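Local atomic coordinates of TRAP dicarboxylate transporter-DctP subunit (Desulfovibrio salexigens, PDB entry 4N6D), a protein that probably serves as the periplasmic solute-binding subunit of a TRAP transporter, capturing a substrate for uptake into the cell. Residues L80-M84 against K137-V141. Residues are numbered along the deposited sequence; the frame is centred on the assembly and turned at random.
With I3C (5-amino-2,4,6-triiodobenzene-1,3-dicarboxylic acid), chain C.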
# COMPACT_ATOMS: atom_id res chain seq x y z
N LEU A 80 -15.04 7.01 -4.64
CA LEU A 80 -15.32 8.04 -3.61
C LEU A 80 -16.70 8.63 -3.75
O LEU A 80 -17.50 8.66 -2.80
CB LEU A 80 -14.30 9.17 -3.67
CG LEU A 80 -13.01 8.94 -2.92
CD1 LEU A 80 -12.06 10.09 -3.21
CD2 LEU A 80 -13.25 8.81 -1.42
N ARG A 81 -17.01 9.13 -4.93
CA ARG A 81 -18.31 9.73 -5.11
C ARG A 81 -19.42 8.69 -5.02
O ARG A 81 -20.49 8.93 -4.46
CB ARG A 81 -18.39 10.42 -6.47
CG ARG A 81 -19.56 11.36 -6.58
CD ARG A 81 -19.39 12.56 -5.64
NE ARG A 81 -20.61 13.37 -5.69
CZ ARG A 81 -21.21 13.91 -4.64
NH1 ARG A 81 -20.69 13.77 -3.42
NH2 ARG A 81 -22.31 14.61 -4.82
N GLY A 82 -19.15 7.52 -5.57
CA GLY A 82 -20.12 6.44 -5.54
C GLY A 82 -20.51 5.99 -4.15
O GLY A 82 -21.67 5.72 -3.86
N VAL A 83 -19.53 5.87 -3.27
CA VAL A 83 -19.86 5.51 -1.90
C VAL A 83 -20.59 6.68 -1.20
O VAL A 83 -21.56 6.47 -0.47
CB VAL A 83 -18.59 5.08 -1.13
CG1 VAL A 83 -18.90 4.94 0.35
CG2 VAL A 83 -18.07 3.77 -1.69
N MET A 84 -20.16 7.91 -1.47
CA MET A 84 -20.79 9.08 -0.85
C MET A 84 -22.25 9.14 -1.23
O MET A 84 -23.11 9.53 -0.43
CB MET A 84 -20.08 10.36 -1.30
CG MET A 84 -18.69 10.52 -0.74
SD MET A 84 -17.82 11.97 -1.34
CE MET A 84 -19.02 13.10 -0.87
N LYS A 137 -14.23 12.73 6.88
CA LYS A 137 -15.40 13.09 7.68
C LYS A 137 -16.74 12.65 7.09
O LYS A 137 -17.72 12.50 7.82
CB LYS A 137 -15.44 14.60 7.92
CG LYS A 137 -15.86 15.41 6.70
CD LYS A 137 -16.03 16.89 7.02
CE LYS A 137 -17.37 17.42 6.54
NZ LYS A 137 -17.21 18.71 5.78
N ARG A 138 -16.79 12.43 5.78
CA ARG A 138 -18.03 12.04 5.11
C ARG A 138 -18.33 10.56 5.23
O ARG A 138 -19.42 10.12 4.87
CB ARG A 138 -17.96 12.39 3.64
CG ARG A 138 -17.74 13.87 3.42
CD ARG A 138 -18.94 14.51 2.81
NE ARG A 138 -18.62 15.88 2.43
CZ ARG A 138 -19.12 16.97 3.00
NH1 ARG A 138 -18.75 18.17 2.55
NH2 ARG A 138 -19.99 16.87 3.99
N PHE A 139 -17.36 9.79 5.72
CA PHE A 139 -17.46 8.33 5.73
C PHE A 139 -17.24 7.73 7.10
O PHE A 139 -16.65 8.37 7.98
CB PHE A 139 -16.38 7.74 4.82
CG PHE A 139 -16.41 8.27 3.43
CD1 PHE A 139 -17.41 7.91 2.56
CD2 PHE A 139 -15.42 9.13 3.00
CE1 PHE A 139 -17.43 8.40 1.26
CE2 PHE A 139 -15.45 9.64 1.71
CZ PHE A 139 -16.45 9.28 0.85
N LYS A 140 -17.70 6.50 7.29
CA LYS A 140 -17.14 5.65 8.32
C LYS A 140 -15.92 4.95 7.73
O LYS A 140 -16.02 4.31 6.68
CB LYS A 140 -18.14 4.61 8.79
CG LYS A 140 -17.51 3.53 9.69
CD LYS A 140 -17.01 4.09 11.02
CE LYS A 140 -16.48 2.97 11.89
NZ LYS A 140 -16.19 3.41 13.27
N VAL A 141 -14.77 5.09 8.37
CA VAL A 141 -13.58 4.37 7.94
C VAL A 141 -13.58 3.00 8.61
O VAL A 141 -13.42 2.90 9.83
CB VAL A 141 -12.30 5.15 8.27
CG1 VAL A 141 -11.08 4.35 7.88
CG2 VAL A 141 -12.31 6.51 7.55
I3 I3C C . -25.38 18.66 3.26
I2 I3C C . -20.97 16.44 -0.27
I1 I3C C . -26.70 15.04 -1.33
O8 I3C C . -27.72 17.91 0.73
O9 I3C C . -27.63 16.04 1.88
C10 I3C C . -23.52 15.15 -1.64
N13 I3C C . -22.37 18.11 2.12
C1 I3C C . -25.64 16.82 0.88
C6 I3C C . -24.70 17.50 1.64
C5 I3C C . -23.35 17.42 1.34
C4 I3C C . -22.98 16.65 0.26
C3 I3C C . -23.92 15.98 -0.49
C2 I3C C . -25.26 16.06 -0.19
C7 I3C C . -27.08 16.93 1.19
O11 I3C C . -23.28 13.92 -1.52
O12 I3C C . -23.44 15.72 -2.76
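F139 pushes the outer end of its ring into the hollow between L80, V83 and M84, and so packs the edge strand 139-146 of a five-stranded sheet against helix 79-85 in this TRAP solute-binding protein of the periplasmic-binding-protein class. The segment axes run at 108°, nearly crosswise, and no hydrogen bond joins the segments; the contacts are mainly apolar. L80 and V83 meet the ring atoms on either side of CZ: L80 CD2 lies 3.9 Å from F139 CE2, and V83 CG1 comes equally near F139 CE1. I238 of the neighbouring strand touches L80, V83 and F139, joining the same packing. M84 supplies the remaining wall, its side chain running at about a right angle to that of F139. Its sulfur makes a Met-aromatic contact, SD standing 4.9 Å from the F139 ring centroid in an oblique position. The modelled approach of M84 CG to the ring is too short to be real, so that fit is doubtful. On one face of the ring, R138 CB sits over the centre. A bend at chi3 (56°) turns M84 CE away from the ring, to 3.9 Å from R138 CD.

Beside R81, M84 and R138 lies the triiodobenzene dicarboxylate used for phasing, not evidence of the natural solute. Iodine I2 rests over one face of the R138 guanidinium, with K137 CE across the opposite face, both offset from its centre. R81, bent at chi2, gives one carboxylate a bent hydrogen bond from NH1 to O11 at 3.2 Å. The second, R81 NH2 to I3C O12, spans 2.6 Å, almost straight at 177°.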